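Local coordinates for protein dihydrocoumarin hydrolase, AncDHCH1 (Pseudomonas sp., PDB 6C2C) that probably hydrolyses the lactone ring of dihydrocoumarin at a two-zinc centre, as a metallo-beta-lactamase-superfamily enzyme apparently related to methyl-parathion hydrolase, at residues A[212-217]-A[221-226]; A[72-77]-A[195-200]; A[266-271]-A[277-282]. All blocks are in the same frame, centred on the assembly; numbering follows the deposited sequence. Where two conformers were deposited one is given.

Contact 1. Residues A[212-217]-A[221-226]. With ZN (zinc ion), chain D; ZN (zinc ion), chain C.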
loop_
_atom_site.group_PDB
_atom_site.type_symbol
_atom_site.label_atom_id
_atom_site.label_comp_id
_atom_site.label_asym_id
_atom_site.label_seq_id
_atom_site.Cartn_x
_atom_site.Cartn_y
_atom_site.Cartn_z
ATOM N N TYR A 212 3.873 1.656 9.440
ATOM C CA TYR A 212 4.036 0.517 10.353
ATOM C C TYR A 212 5.490 0.087 10.329
ATOM O O TYR A 212 6.057 -0.217 9.252
ATOM C CB TYR A 212 3.101 -0.672 10.043
ATOM C CG TYR A 212 1.663 -0.239 10.229
ATOM C CD1 TYR A 212 1.128 -0.132 11.530
ATOM C CD2 TYR A 212 0.884 0.114 9.144
ATOM C CE1 TYR A 212 -0.146 0.300 11.756
ATOM C CE2 TYR A 212 -0.458 0.564 9.359
ATOM C CZ TYR A 212 -0.921 0.698 10.677
ATOM O OH TYR A 212 -2.241 1.113 10.951
ATOM N N VAL A 213 6.072 0.009 11.519
ATOM C CA VAL A 213 7.511 -0.255 11.663
ATOM C C VAL A 213 7.670 -1.691 12.137
ATOM O O VAL A 213 7.160 -2.055 13.209
ATOM C CB VAL A 213 8.149 0.707 12.653
ATOM C CG1 VAL A 213 9.628 0.347 12.850
ATOM C CG2 VAL A 213 7.865 2.161 12.212
ATOM N N VAL A 214 8.305 -2.538 11.314
ATOM C CA VAL A 214 8.449 -3.964 11.590
ATOM C C VAL A 214 9.900 -4.239 11.919
ATOM O O VAL A 214 10.769 -3.831 11.157
ATOM C CB VAL A 214 8.053 -4.788 10.360
ATOM C CG1 VAL A 214 8.155 -6.281 10.662
ATOM C CG2 VAL A 214 6.622 -4.360 9.916
ATOM N N GLU A 215 10.188 -4.861 13.058
ATOM C CA GLU A 215 11.596 -5.074 13.408
ATOM C C GLU A 215 11.787 -6.432 14.051
ATOM O O GLU A 215 11.021 -6.837 14.931
ATOM C CB GLU A 215 12.131 -3.986 14.355
ATOM C CG GLU A 215 13.601 -4.142 14.569
ATOM C CD GLU A 215 14.274 -2.872 15.055
ATOM O OE1 GLU A 215 13.595 -1.855 15.281
ATOM O OE2 GLU A 215 15.506 -2.886 15.189
ATOM N N SER A 216 12.816 -7.138 13.579
ATOM C CA SER A 216 13.194 -8.397 14.194
ATOM C C SER A 216 14.703 -8.558 14.140
ATOM O O SER A 216 15.282 -8.450 13.071
ATOM C CB SER A 216 12.542 -9.580 13.485
ATOM O OG SER A 216 13.028 -10.818 14.085
ATOM N N LYS A 217 15.337 -8.864 15.292
ATOM C CA LYS A 217 16.777 -9.178 15.325
ATOM C C LYS A 217 17.588 -8.101 14.593
ATOM O O LYS A 217 18.498 -8.392 13.795
ATOM C CB LYS A 217 17.039 -10.582 14.768
ATOM C CG LYS A 217 16.305 -11.642 15.547
ATOM C CD LYS A 217 16.681 -11.597 17.020
ATOM C CE LYS A 217 15.938 -12.659 17.894
ATOM N NZ LYS A 217 16.236 -14.079 17.534
ATOM N N LEU A 221 11.990 -2.967 8.729
ATOM C CA LEU A 221 11.256 -2.692 7.496
ATOM C C LEU A 221 10.147 -1.722 7.892
ATOM O O LEU A 221 9.315 -2.049 8.761
ATOM C CB LEU A 221 10.687 -3.994 6.904
ATOM C CG LEU A 221 9.633 -3.824 5.791
ATOM C CD1 LEU A 221 10.322 -3.252 4.521
ATOM C CD2 LEU A 221 9.013 -5.163 5.500
ATOM N N VAL A 222 10.108 -0.567 7.224
ATOM C CA VAL A 222 9.169 0.488 7.543
ATOM C C VAL A 222 8.179 0.556 6.394
ATOM O O VAL A 222 8.558 0.831 5.243
ATOM C CB VAL A 222 9.902 1.812 7.773
ATOM C CG1 VAL A 222 8.912 2.895 8.028
ATOM C CG2 VAL A 222 10.736 1.702 9.024
ATOM N N LEU A 223 6.916 0.265 6.692
ATOM C CA LEU A 223 5.878 0.182 5.663
ATOM C C LEU A 223 5.183 1.529 5.620
ATOM O O LEU A 223 4.502 1.907 6.587
ATOM C CB LEU A 223 4.908 -0.950 6.015
ATOM C CG LEU A 223 5.571 -2.325 5.999
ATOM C CD1 LEU A 223 4.587 -3.364 6.511
ATOM C CD2 LEU A 223 6.139 -2.640 4.606
ATOM N N LEU A 224 5.400 2.270 4.507
ATOM C CA LEU A 224 5.126 3.709 4.455
ATOM C C LEU A 224 3.737 4.042 3.922
ATOM O O LEU A 224 3.428 5.229 3.736
ATOM C CB LEU A 224 6.143 4.385 3.530
ATOM C CG LEU A 224 7.576 4.289 3.998
ATOM C CD1 LEU A 224 8.427 4.975 2.922
ATOM C CD2 LEU A 224 7.793 4.973 5.309
ATOM N N GLY A 225 2.955 3.032 3.548
ATOM C CA GLY A 225 1.602 3.348 3.049
ATOM C C GLY A 225 1.701 4.175 1.785
ATOM O O GLY A 225 2.423 3.815 0.850
ATOM N N ASP A 226 1.008 5.285 1.789
ATOM C CA ASP A 226 1.012 6.199 0.672
ATOM C C ASP A 226 1.824 7.525 0.837
ATOM O O ASP A 226 1.393 8.570 0.450
ATOM C CB ASP A 226 -0.422 6.523 0.278
ATOM C CG ASP A 226 -1.121 5.400 -0.476
ATOM O OD1 ASP A 226 -0.666 4.339 -0.528
ATOM O OD2 ASP A 226 -2.163 5.682 -0.936
HETATM ZN ZN ZN D . -4.086 6.666 -0.593
HETATM ZN ZN ZN C . -3.229 4.158 -2.007
HETATM O O HOH W 1 -4.669 5.311 -1.766
HETATM O O HOH W 2 -3.946 7.871 -2.465
#

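Contact 2. Residues A[72-77]-A[195-200]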
loop_
_atom_site.group_PDB
_atom_site.type_symbol
_atom_site.label_atom_id
_atom_site.label_comp_id
_atom_site.label_asym_id
_atom_site.label_seq_id
_atom_site.Cartn_x
_atom_site.Cartn_y
_atom_site.Cartn_z
ATOM N N TYR A 72 1.348 -5.942 2.637
ATOM C CA TYR A 72 2.500 -6.667 3.185
ATOM C C TYR A 72 2.066 -7.599 4.320
ATOM O O TYR A 72 1.550 -7.120 5.344
ATOM C CB TYR A 72 3.595 -5.672 3.664
ATOM C CG TYR A 72 4.068 -4.851 2.491
ATOM C CD1 TYR A 72 5.109 -5.332 1.720
ATOM C CD2 TYR A 72 3.486 -3.644 2.153
ATOM C CE1 TYR A 72 5.530 -4.632 0.588
ATOM C CE2 TYR A 72 3.903 -2.911 1.044
ATOM C CZ TYR A 72 4.886 -3.431 0.237
ATOM O OH TYR A 72 5.269 -2.719 -0.893
ATOM N N LEU A 73 2.304 -8.915 4.150
ATOM C CA LEU A 73 1.974 -9.913 5.169
ATOM C C LEU A 73 3.222 -10.116 6.005
ATOM O O LEU A 73 4.337 -10.211 5.458
ATOM C CB LEU A 73 1.588 -11.225 4.478
ATOM C CG LEU A 73 1.026 -12.315 5.313
ATOM C CD1 LEU A 73 -0.389 -11.976 5.790
ATOM C CD2 LEU A 73 0.988 -13.587 4.455
ATOM N N VAL A 74 3.058 -10.228 7.335
ATOM C CA VAL A 74 4.197 -10.461 8.229
ATOM C C VAL A 74 3.862 -11.616 9.173
ATOM O O VAL A 74 2.884 -11.551 9.945
ATOM C CB VAL A 74 4.560 -9.212 9.058
ATOM C CG1 VAL A 74 5.834 -9.494 9.847
ATOM C CG2 VAL A 74 4.773 -7.971 8.158
ATOM N N ASN A 75 4.666 -12.661 9.126
ATOM C CA ASN A 75 4.486 -13.810 10.011
ATOM C C ASN A 75 5.596 -13.686 11.048
ATOM O O ASN A 75 6.780 -13.915 10.721
ATOM C CB ASN A 75 4.550 -15.104 9.217
ATOM C CG ASN A 75 4.235 -16.325 10.087
ATOM O OD1 ASN A 75 4.585 -16.332 11.277
ATOM N ND2 ASN A 75 3.710 -17.386 9.472
ATOM N N THR A 76 5.218 -13.295 12.277
ATOM C CA THR A 76 6.157 -13.027 13.364
ATOM C C THR A 76 6.415 -14.273 14.162
ATOM O O THR A 76 7.222 -14.208 15.096
ATOM C CB THR A 76 5.665 -11.960 14.334
ATOM O OG1 THR A 76 4.559 -12.469 15.099
ATOM C CG2 THR A 76 5.220 -10.713 13.586
ATOM N N GLY A 77 5.807 -15.371 13.780
ATOM C CA GLY A 77 5.823 -16.592 14.624
ATOM C C GLY A 77 4.694 -16.678 15.613
ATOM O O GLY A 77 4.004 -17.686 15.656
ATOM N N PRO A 195 4.422 -7.527 19.504
ATOM C CA PRO A 195 5.887 -7.559 19.546
ATOM C C PRO A 195 6.454 -7.574 18.133
ATOM O O PRO A 195 6.056 -8.396 17.303
ATOM C CB PRO A 195 6.177 -8.860 20.318
ATOM C CG PRO A 195 4.986 -8.970 21.288
ATOM C CD PRO A 195 3.809 -8.528 20.401
ATOM N N GLY A 196 7.328 -6.622 17.860
ATOM C CA GLY A 196 7.934 -6.506 16.541
ATOM C C GLY A 196 7.249 -5.555 15.562
ATOM O O GLY A 196 7.809 -5.313 14.492
ATOM N N ILE A 197 6.044 -5.047 15.857
ATOM C CA ILE A 197 5.347 -4.128 14.920
ATOM C C ILE A 197 4.738 -2.960 15.713
ATOM O O ILE A 197 3.926 -3.156 16.643
ATOM C CB ILE A 197 4.248 -4.834 14.102
ATOM C CG1 ILE A 197 4.811 -6.113 13.468
ATOM C CG2 ILE A 197 3.727 -3.886 13.040
ATOM C CD1 ILE A 197 3.722 -6.877 12.698
ATOM N N LYS A 198 5.036 -1.740 15.254
ATOM C CA LYS A 198 4.521 -0.519 15.867
ATOM C C LYS A 198 3.887 0.356 14.807
ATOM O O LYS A 198 4.254 0.316 13.623
ATOM C CB LYS A 198 5.621 0.329 16.538
ATOM C CG LYS A 198 6.534 -0.442 17.481
ATOM C CD LYS A 198 7.622 0.481 18.024
ATOM C CE LYS A 198 8.433 -0.305 19.084
ATOM N NZ LYS A 198 9.860 0.165 19.212
ATOM N N ALA A 199 2.856 1.072 15.254
ATOM C CA ALA A 199 2.267 2.149 14.485
ATOM C C ALA A 199 3.047 3.424 14.736
ATOM O O ALA A 199 3.375 3.746 15.892
ATOM C CB ALA A 199 0.831 2.389 14.934
ATOM N N LEU A 200 3.390 4.105 13.659
ATOM C CA LEU A 200 4.102 5.358 13.693
ATOM C C LEU A 200 3.248 6.404 12.920
ATOM O O LEU A 200 3.035 6.298 11.774
ATOM C CB LEU A 200 5.489 5.203 13.080
ATOM C CG LEU A 200 6.304 6.476 12.984
ATOM C CD1 LEU A 200 6.895 6.717 14.361
ATOM C CD2 LEU A 200 7.402 6.345 11.969
HETATM O O HOH W 3 4.518 -10.763 17.278
#

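Contact 3. Residues A[266-271]-A[277-282]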
loop_
_atom_site.group_PDB
_atom_site.type_symbol
_atom_site.label_atom_id
_atom_site.label_comp_id
_atom_site.label_asym_id
_atom_site.label_seq_id
_atom_site.Cartn_x
_atom_site.Cartn_y
_atom_site.Cartn_z
ATOM N N GLY A 266 19.483 3.573 7.076
ATOM C CA GLY A 266 19.912 2.457 6.232
ATOM C C GLY A 266 19.032 1.235 6.263
ATOM O O GLY A 266 19.529 0.132 5.975
ATOM N N TYR A 267 17.779 1.375 6.669
ATOM C CA TYR A 267 16.853 0.236 6.757
ATOM C C TYR A 267 15.920 0.167 5.545
ATOM O O TYR A 267 15.903 1.039 4.679
ATOM C CB TYR A 267 16.049 0.331 8.048
ATOM C CG TYR A 267 15.351 1.675 8.255
ATOM C CD1 TYR A 267 14.170 1.947 7.561
ATOM C CD2 TYR A 267 15.851 2.628 9.159
ATOM C CE1 TYR A 267 13.519 3.151 7.730
ATOM C CE2 TYR A 267 15.182 3.852 9.344
ATOM C CZ TYR A 267 14.029 4.084 8.638
ATOM O OH TYR A 267 13.351 5.279 8.841
ATOM N N LEU A 268 15.155 -0.939 5.463
ATOM C CA LEU A 268 14.257 -1.161 4.321
ATOM C C LEU A 268 12.972 -0.398 4.497
ATOM O O LEU A 268 12.496 -0.226 5.621
ATOM C CB LEU A 268 13.946 -2.651 4.202
ATOM C CG LEU A 268 15.135 -3.470 3.690
ATOM C CD1 LEU A 268 14.754 -4.928 3.989
ATOM C CD2 LEU A 268 15.347 -3.263 2.204
ATOM N N ILE A 269 12.407 0.030 3.377
ATOM C CA ILE A 269 11.054 0.572 3.324
ATOM C C ILE A 269 10.234 -0.305 2.368
ATOM O O ILE A 269 10.761 -1.005 1.483
ATOM C CB ILE A 269 10.977 2.063 2.910
ATOM C CG1 ILE A 269 11.488 2.294 1.498
ATOM C CG2 ILE A 269 11.829 2.899 3.860
ATOM C CD1 ILE A 269 10.449 2.331 0.500
ATOM N N GLY A 270 8.922 -0.317 2.616
ATOM C CA GLY A 270 7.968 -0.885 1.684
ATOM C C GLY A 270 6.852 0.117 1.505
ATOM O O GLY A 270 6.359 0.701 2.482
ATOM N N ALA A 271 6.446 0.320 0.269
ATOM C CA ALA A 271 5.442 1.342 0.012
ATOM C C ALA A 271 4.382 0.834 -0.974
ATOM O O ALA A 271 4.706 0.189 -1.974
ATOM C CB ALA A 271 6.132 2.579 -0.537
ATOM N N PRO A 277 7.720 -5.442 -5.907
ATOM C CA PRO A 277 7.131 -5.564 -4.576
ATOM C C PRO A 277 7.292 -4.302 -3.714
ATOM O O PRO A 277 6.823 -4.311 -2.539
ATOM C CB PRO A 277 7.927 -6.764 -3.969
ATOM C CG PRO A 277 9.331 -6.543 -4.560
ATOM C CD PRO A 277 9.013 -6.197 -6.016
ATOM N N GLY A 278 7.884 -3.248 -4.259
ATOM C CA GLY A 278 7.876 -1.993 -3.530
ATOM C C GLY A 278 8.758 -1.948 -2.311
ATOM O O GLY A 278 8.546 -1.091 -1.451
ATOM N N ILE A 279 9.824 -2.762 -2.269
ATOM C CA ILE A 279 10.664 -2.910 -1.076
ATOM C C ILE A 279 12.093 -2.511 -1.473
ATOM O O ILE A 279 12.620 -3.037 -2.467
ATOM C CB ILE A 279 10.638 -4.356 -0.502
ATOM C CG1 ILE A 279 9.260 -4.751 0.019
ATOM C CG2 ILE A 279 11.599 -4.460 0.656
ATOM C CD1 ILE A 279 9.119 -6.227 0.391
ATOM N N GLY A 280 12.752 -1.686 -0.649
ATOM C CA GLY A 280 14.118 -1.308 -0.993
ATOM C C GLY A 280 14.669 -0.390 0.077
ATOM O O GLY A 280 14.022 -0.091 1.078
ATOM N N HIS A 281 15.893 0.037 -0.153
ATOM C CA HIS A 281 16.562 1.032 0.655
ATOM C C HIS A 281 16.462 2.390 -0.028
ATOM O O HIS A 281 16.071 2.530 -1.208
ATOM C CB HIS A 281 18.037 0.655 0.827
ATOM C CG HIS A 281 18.262 -0.511 1.722
ATOM N ND1 HIS A 281 18.368 -1.819 1.271
ATOM C CD2 HIS A 281 18.465 -0.559 3.061
ATOM C CE1 HIS A 281 18.586 -2.607 2.295
ATOM N NE2 HIS A 281 18.642 -1.868 3.391
ATOM N N ILE A 282 16.793 3.423 0.759
ATOM C CA ILE A 282 16.810 4.806 0.288
ATOM C C ILE A 282 18.162 5.421 0.629
ATOM O O ILE A 282 18.672 5.242 1.741
ATOM C CB ILE A 282 15.647 5.595 0.929
ATOM C CG1 ILE A 282 14.340 5.122 0.320
ATOM C CG2 ILE A 282 15.768 7.068 0.636
ATOM C CD1 ILE A 282 13.099 5.947 0.839
HETATM O O HOH W 4 18.700 -3.126 5.964
HETATM O O HOH W 5 17.484 2.866 3.477
#

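Contact 1. Residues A[212-217]-A[221-226]
Tyr212 and Leu223 face each other as a hydrogen-bonded pair of an antiparallel hairpin, and Val214 with Leu221 repeats that pattern two residues on. The short-segment axes of strands 212-216 and 221-223 approach to 4.7 Å, their directions 161° apart. Four backbone bonds tie them. Tyr212 N gives to Leu223 O at 2.9 Å, and the return bond from Leu223 N to Tyr212 O is shorter, 2.7 Å, and nearly straight at 174°. Val214 N and Leu221 N exchange bonds with each other's carbonyl oxygens in the same way.

The apolar contacts divide between two faces. Val213 CG1 meets Val222 CG2 at 4.2 Å across the non-hydrogen-bonded pair. On the face carrying Tyr212, Val214, Leu221 and Leu223, the diagonal contact is Val214 CG2 to Leu223 CD1, 4.1 Å; with CG1 opposite the backbone N (chi1 -178°), CG2 is the branch turned to the leucine. The Tyr212 ring leads away from the partner strand, and its OH bonds to Ile117 O.

Metal coordination follows the second strand. Asp226 OD2 bridges both zinc ions, at 2.1 Å and 2.2 Å; His119, His121 and His205 are the other protein ligands of one site, Asp123, His124 and His273 those of the other. Water 1 is the second bridge. One carboxylate oxygen shared by two cations implies a carboxylate that is probably strongly polarised, delivered to the metals beyond a hairpin whose last paired residue is Leu223.

Contact 2. Residues A[72-77]-A[195-200]
The backbones of 72-77 and 195-200 stay well separated, their nearest CA atoms, those of Thr76 and Gly196, being 7.5 Å apart, so side chains and a water make the contact.

Ile197 supplies the reaching group. Its CG1 lies anti to the carbonyl carbon (chi1 -50°) and the chain then runs on extended (chi2 177°), which carries CD1 across to the other segment. There the methyl meets Thr76 CG2 at 4.2 Å and Val74 CB at 4.4 Å, distances that describe light van der Waals packing. The buried area agrees: 109 Å² for both segments together.

Thr76 divides its two branches between apolar and polar roles. While CG2 turns to the isoleucine, OG1 hydrogen-bonds water 3 at 2.8 Å. That water donates to Pro195 O, also at 2.8 Å, and so links a side chain of one segment to the backbone of the other. Just beside it, Gly77 N bonds to Asn75 OD1 at 2.9 Å, in the plane of the amide carbonyl; this Asx turn shapes the chain as it leaves strand 65-75.

The contact bridges the two large sheets. Val74 and Ile197 both touch Val81 of strand 80-83, Val74 and Thr76 rest on Phe27 of strand 27-39, and Val74 also reaches Val214 of strand 210-216, the neighbour of strand 197-201 in the second sheet.

Contact 3. Residues A[266-271]-A[277-282]
The beta hairpin of strands 268-270 and 279-285 holds this contact, with Ile269 and Gly280 as its hydrogen-bonded antiparallel pair. Ile269 N gives to Gly280 O at 2.8 Å, almost straight at 175°; Gly280 N returns a bond to Ile269 O. Ala271 N reaches Gly278 O at 3.1 Å. The short-segment axes make an angle of 130°, so the two short strands are strongly twisted against each other. Gly270 and Ile279 are close enough, CA to CA 4.4 Å, for CA-H...O contacts to supplement the pairing, as from Ile279 CA to Ile269 O.

Two side-chain groups flank this backbone. Leu268 CD2 sits over a face of the His281 ring, 3.6 Å from its centroid and displaced toward the rim, a CH-pi contact; the same methyl touches Ile279 CG2. Gly266 O lies at the ring's edge, 3.2 Å from His281 CD2. Water 4 hydrogen-bonds His281 NE2 and donates only weakly to Gly266 O. Among the isoleucines, Ile269 CG1 meets Ile282 CD1 at 4.0 Å, the two chains crossing at about a right angle. The Ile269 branch stands between its backbone N and carbonyl carbon (chi1 63°), beside Gly280 O.

Water 5 accepts from Ile282 N and lies 2.7 Å from Tyr267 O, to which it can donate, though it has other acceptors to serve. The arrangement is a twisted antiparallel beta hairpin of the mixed sheet, following helix 248-265; the connection between its two segments carries the zinc ligand His273, consistent with the metallo-beta-lactamase fold, where loops at the sheet edges supply the metal ligands.

Overall arrangement
Contact 2, contact 1 and contact 3 close in that order along the chain. Contacts 1 and 3 are hairpins within the mixed sheet of strands 191-194 to 288-293, their centres about 9 Å apart; strands 219-223 and 268-270 lie parallel as neighbours, joined by Leu224 N to Gly270 O and Gly270 N to Val222 O. Contact 2, centred about 7 Å from contact 1, brings in the other large sheet through strand 65-75, while its strand 197-201 pairs with 210-216. Tyr72 spans the gap to contact 3, its OH bonding Pro277 O. Two facing sheets are thus coupled, as in the metallo-beta-lactamase fold, with the dizinc site reached at Asp226.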